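Local coordinates for protein cytochrome P450 CYP260B1 (Sorangium cellulosum, PDB 5HIW) that belongs to the cytochrome P450 family of haem proteins and carries a protoporphyrin IX group with its iron in a largely helical fold, at residues Leu7-Gly19 and Gln369-Phe382. Numbering follows the deposited sequence.
Sequences LFSFTSKDPSAFG and QPTFSTAPRGAAAF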
loop_
_atom_site.group_PDB
_atom_site.type_symbol
_atom_site.label_atom_id
_atom_site.label_comp_id
_atom_site.label_asym_id
_atom_site.label_seq_id
_atom_site.Cartn_x
_atom_site.Cartn_y
_atom_site.Cartn_z
ATOM N N LEU A 7 -4.196 21.054 5.141
ATOM C CA LEU A 7 -2.810 20.566 5.121
ATOM C C LEU A 7 -2.523 19.557 3.992
ATOM O O LEU A 7 -1.393 19.392 3.571
ATOM C CB LEU A 7 -2.529 19.939 6.484
ATOM C CG LEU A 7 -2.719 20.795 7.732
ATOM C CD1 LEU A 7 -2.359 19.977 8.941
ATOM C CD2 LEU A 7 -1.827 22.046 7.686
ATOM N N PHE A 8 -3.554 18.920 3.468
ATOM C CA PHE A 8 -3.358 17.835 2.503
ATOM C C PHE A 8 -3.198 18.280 1.049
ATOM O O PHE A 8 -2.864 17.480 0.189
ATOM C CB PHE A 8 -4.431 16.767 2.698
ATOM C CG PHE A 8 -4.143 15.853 3.882
ATOM C CD1 PHE A 8 -4.257 16.296 5.192
ATOM C CD2 PHE A 8 -3.693 14.539 3.673
ATOM C CE1 PHE A 8 -3.988 15.474 6.253
ATOM C CE2 PHE A 8 -3.417 13.717 4.743
ATOM C CZ PHE A 8 -3.579 14.139 6.024
ATOM N N SER A 9 -3.481 19.554 0.781
ATOM C CA SER A 9 -3.279 20.118 -0.573
ATOM C C SER A 9 -1.814 20.568 -0.753
ATOM O O SER A 9 -1.377 20.857 -1.842
ATOM C CB SER A 9 -4.299 21.258 -0.848
ATOM O OG SER A 9 -4.249 22.208 0.209
ATOM N N PHE A 10 -1.045 20.558 0.304
ATOM C CA PHE A 10 0.412 20.830 0.236
ATOM C C PHE A 10 1.061 20.019 -0.900
ATOM O O PHE A 10 0.817 18.821 -1.030
ATOM C CB PHE A 10 1.004 20.476 1.620
ATOM C CG PHE A 10 2.476 20.797 1.798
ATOM C CD1 PHE A 10 3.425 19.884 1.457
ATOM C CD2 PHE A 10 2.882 22.025 2.317
ATOM C CE1 PHE A 10 4.793 20.164 1.593
ATOM C CE2 PHE A 10 4.221 22.317 2.485
ATOM C CZ PHE A 10 5.189 21.386 2.135
ATOM N N THR A 11 1.817 20.679 -1.772
ATOM C CA THR A 11 2.697 20.005 -2.736
ATOM C C THR A 11 4.129 20.514 -2.580
ATOM O O THR A 11 4.357 21.541 -1.921
ATOM C CB THR A 11 2.300 20.197 -4.198
ATOM O OG1 THR A 11 2.526 21.543 -4.581
ATOM C CG2 THR A 11 0.864 19.895 -4.400
ATOM N N SER A 12 5.082 19.768 -3.128
ATOM C CA SER A 12 6.490 20.114 -3.013
ATOM C C SER A 12 7.375 19.286 -3.860
ATOM O O SER A 12 7.035 18.160 -4.239
ATOM C CB SER A 12 6.965 19.966 -1.577
ATOM O OG SER A 12 8.298 20.457 -1.444
ATOM N N LYS A 13 8.552 19.831 -4.167
ATOM C CA LYS A 13 9.591 19.053 -4.807
ATOM C C LYS A 13 10.455 18.310 -3.822
ATOM O O LYS A 13 11.312 17.546 -4.231
ATOM C CB LYS A 13 10.548 19.947 -5.645
ATOM C CG LYS A 13 9.785 20.815 -6.611
ATOM C CD LYS A 13 9.726 20.171 -7.949
ATOM C CE LYS A 13 9.253 21.167 -8.982
ATOM N NZ LYS A 13 7.785 21.092 -8.908
ATOM N N ASP A 14 10.277 18.559 -2.549
ATOM C CA ASP A 14 11.124 17.987 -1.534
ATOM C C ASP A 14 10.299 16.882 -0.901
ATOM O O ASP A 14 9.239 17.160 -0.345
ATOM C CB ASP A 14 11.433 19.074 -0.553
ATOM C CG ASP A 14 12.144 18.606 0.705
ATOM O OD1 ASP A 14 12.416 17.431 0.942
ATOM O OD2 ASP A 14 12.456 19.526 1.526
ATOM N N PRO A 15 10.794 15.663 -0.997
ATOM C CA PRO A 15 10.014 14.532 -0.522
ATOM C C PRO A 15 9.686 14.496 0.962
ATOM O O PRO A 15 8.686 13.842 1.353
ATOM C CB PRO A 15 10.816 13.337 -0.981
ATOM C CG PRO A 15 12.165 13.843 -1.290
ATOM C CD PRO A 15 11.966 15.223 -1.767
ATOM N N SER A 16 10.443 15.192 1.802
ATOM C CA SER A 16 10.217 15.137 3.215
ATOM C C SER A 16 9.426 16.367 3.738
ATOM O O SER A 16 9.048 16.396 4.914
ATOM C CB SER A 16 11.561 14.960 3.950
ATOM O OG SER A 16 12.211 16.234 3.904
ATOM N N ALA A 17 9.037 17.296 2.859
ATOM C CA ALA A 17 8.422 18.556 3.335
ATOM C C ALA A 17 7.047 18.300 3.911
ATOM O O ALA A 17 6.632 18.954 4.886
ATOM C CB ALA A 17 8.323 19.610 2.244
ATOM N N PHE A 18 6.338 17.340 3.328
ATOM C CA PHE A 18 4.990 17.068 3.808
ATOM C C PHE A 18 5.012 16.468 5.187
ATOM O O PHE A 18 4.236 16.861 6.028
ATOM C CB PHE A 18 4.267 16.152 2.861
ATOM C CG PHE A 18 2.835 15.858 3.252
ATOM C CD1 PHE A 18 1.929 16.884 3.422
ATOM C CD2 PHE A 18 2.369 14.566 3.327
ATOM C CE1 PHE A 18 0.638 16.638 3.742
ATOM C CE2 PHE A 18 1.056 14.321 3.627
ATOM C CZ PHE A 18 0.180 15.358 3.845
ATOM N N GLY A 19 5.917 15.549 5.475
ATOM C CA GLY A 19 5.909 14.941 6.811
ATOM C C GLY A 19 6.332 15.973 7.845
ATOM O O GLY A 19 5.809 16.017 8.959
ATOM N N GLN A 369 12.261 17.517 -12.203
ATOM C CA GLN A 369 11.927 17.840 -10.837
ATOM C C GLN A 369 10.538 17.231 -10.521
ATOM O O GLN A 369 9.527 17.872 -10.677
ATOM C CB GLN A 369 11.848 19.399 -10.660
ATOM C CG GLN A 369 12.836 20.274 -11.446
ATOM C CD GLN A 369 14.262 19.822 -11.263
ATOM O OE1 GLN A 369 14.624 19.315 -10.201
ATOM N NE2 GLN A 369 15.077 19.964 -12.306
ATOM N N PRO A 370 10.501 15.999 -10.069
ATOM C CA PRO A 370 9.207 15.449 -9.678
ATOM C C PRO A 370 8.473 16.270 -8.603
ATOM O O PRO A 370 9.144 16.823 -7.713
ATOM C CB PRO A 370 9.583 14.094 -9.073
ATOM C CG PRO A 370 11.003 13.835 -9.392
ATOM C CD PRO A 370 11.633 15.183 -9.644
ATOM N N THR A 371 7.120 16.305 -8.614
ATOM C CA THR A 371 6.360 16.869 -7.518
ATOM C C THR A 371 5.676 15.804 -6.619
ATOM O O THR A 371 4.997 14.877 -7.149
ATOM C CB THR A 371 5.240 17.767 -8.061
ATOM O OG1 THR A 371 5.814 18.775 -8.918
ATOM C CG2 THR A 371 4.510 18.428 -6.966
ATOM N N PHE A 372 5.817 15.981 -5.313
ATOM C CA PHE A 372 5.230 15.125 -4.245
ATOM C C PHE A 372 3.943 15.720 -3.775
ATOM O O PHE A 372 3.877 16.927 -3.458
ATOM C CB PHE A 372 6.213 14.932 -3.075
ATOM C CG PHE A 372 7.454 14.201 -3.498
ATOM C CD1 PHE A 372 8.461 14.851 -4.151
ATOM C CD2 PHE A 372 7.550 12.824 -3.349
ATOM C CE1 PHE A 372 9.556 14.205 -4.599
ATOM C CE2 PHE A 372 8.637 12.157 -3.816
ATOM C CZ PHE A 372 9.618 12.789 -4.477
ATOM N N SER A 373 2.916 14.869 -3.704
ATOM C CA SER A 373 1.603 15.281 -3.238
ATOM C C SER A 373 0.854 14.070 -2.711
ATOM O O SER A 373 1.348 12.918 -2.797
ATOM C CB SER A 373 0.779 15.897 -4.372
ATOM O OG SER A 373 0.268 14.935 -5.189
ATOM N N THR A 374 -0.320 14.349 -2.193
ATOM C CA THR A 374 -1.211 13.289 -1.688
ATOM C C THR A 374 -2.257 12.893 -2.717
ATOM O O THR A 374 -3.160 12.064 -2.418
ATOM C CB THR A 374 -1.915 13.676 -0.426
ATOM O OG1 THR A 374 -2.649 14.883 -0.654
ATOM C CG2 THR A 374 -0.940 13.934 0.681
ATOM N N ALA A 375 -2.144 13.449 -3.923
ATOM C CA ALA A 375 -2.884 12.893 -5.032
ATOM C C ALA A 375 -2.025 12.790 -6.261
ATOM O O ALA A 375 -2.387 13.317 -7.314
ATOM C CB ALA A 375 -4.158 13.725 -5.305
ATOM N N PRO A 376 -0.865 12.110 -6.175
ATOM C CA PRO A 376 0.007 11.991 -7.350
ATOM C C PRO A 376 -0.626 11.151 -8.449
ATOM O O PRO A 376 -1.052 10.018 -8.206
ATOM C CB PRO A 376 1.256 11.286 -6.807
ATOM C CG PRO A 376 0.739 10.498 -5.686
ATOM C CD PRO A 376 -0.339 11.315 -5.055
ATOM N N ARG A 377 -0.738 11.724 -9.641
ATOM C CA ARG A 377 -1.557 11.133 -10.758
ATOM C C ARG A 377 -3.004 10.785 -10.340
ATOM O O ARG A 377 -3.571 9.825 -10.864
ATOM C CB ARG A 377 -0.866 9.886 -11.328
ATOM C CG ARG A 377 0.648 10.015 -11.502
ATOM C CD ARG A 377 1.183 8.754 -12.183
ATOM N NE ARG A 377 2.577 8.922 -12.584
ATOM C CZ ARG A 377 3.145 8.361 -13.637
ATOM N NH1 ARG A 377 2.471 7.532 -14.410
ATOM N NH2 ARG A 377 4.410 8.584 -13.886
ATOM N N GLY A 378 -3.573 11.542 -9.378
ATOM C CA GLY A 378 -4.882 11.240 -8.784
ATOM C C GLY A 378 -4.987 10.053 -7.805
ATOM O O GLY A 378 -6.081 9.769 -7.259
ATOM N N ALA A 379 -3.892 9.342 -7.559
ATOM C CA ALA A 379 -3.952 8.161 -6.713
ATOM C C ALA A 379 -4.165 8.556 -5.281
ATOM O O ALA A 379 -3.862 9.702 -4.868
ATOM C CB ALA A 379 -2.671 7.360 -6.837
ATOM N N ALA A 380 -4.643 7.595 -4.500
ATOM C CA ALA A 380 -4.857 7.787 -3.060
ATOM C C ALA A 380 -3.581 7.312 -2.372
ATOM O O ALA A 380 -3.531 6.193 -1.852
ATOM C CB ALA A 380 -6.046 6.986 -2.556
ATOM N N ALA A 381 -2.526 8.134 -2.434
ATOM C CA ALA A 381 -1.230 7.740 -1.879
ATOM C C ALA A 381 -0.536 9.016 -1.564
ATOM O O ALA A 381 -1.010 10.068 -1.980
ATOM C CB ALA A 381 -0.429 7.015 -2.906
ATOM N N PHE A 382 0.607 8.924 -0.905
ATOM C CA PHE A 382 1.595 10.019 -0.929
ATOM C C PHE A 382 2.782 9.627 -1.775
ATOM O O PHE A 382 3.375 8.536 -1.620
ATOM C CB PHE A 382 2.063 10.401 0.456
ATOM C CG PHE A 382 3.188 11.405 0.436
ATOM C CD1 PHE A 382 2.894 12.747 0.180
ATOM C CD2 PHE A 382 4.491 11.017 0.523
ATOM C CE1 PHE A 382 3.925 13.691 0.077
ATOM C CE2 PHE A 382 5.528 11.959 0.477
ATOM C CZ PHE A 382 5.221 13.308 0.230
HETATM O O HOH W 1 -1.193 17.247 -1.890
HETATM O O HOH W 2 11.494 16.479 -6.713
#
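Q369 meets K13 through aliphatic carbon, its CB lying 3.5 Å from K13 CD, at one end of a contact centred on a single antiparallel bridge in this cytochrome P450 fold. The bridge joins the N-terminal segment 7-19 to strand 372-373, whose other neighbour is strand 383-384. P370 O accepts a hydrogen bond from water 2, which also donates to K13 O and thus links the two carbonyls. At T371, OG1 accepts from K13 NZ at 3.0 Å; bends at chi2 (-96°) and chi4 bring the lysine back to it, although its CB points away from segment 369-382. F372 and S12 form the hydrogen-bonded pair: F372 N to S12 O measures 2.7 Å and is nearly linear (167°), whereas the return bond from S12 N to F372 O is more bent. The F372 ring carries P15 CB over its centre, a CH-pi contact 3.8 Å from the centroid and near the ring normal, while S12 O lies at the ring edge. The F372 side chain also touches V242 of helix 232-245. T374 CG2 packs on F18 CE2 and CZ, and T374 OG1, set between backbone N and carbonyl carbon (chi1 57°), donates to F8 O at 2.7 Å in the carbonyl plane. Water 1 accepts from T374 N and donates to F8 O and F10 O, so F8 O receives two bonds. The F382 ring, about 10 Å from the haem, lies near parallel to the F18 ring but slid until they barely overlap, centroids 5.3 Å apart; P15 O approaches the F382 edge, 3.7 Å from CZ.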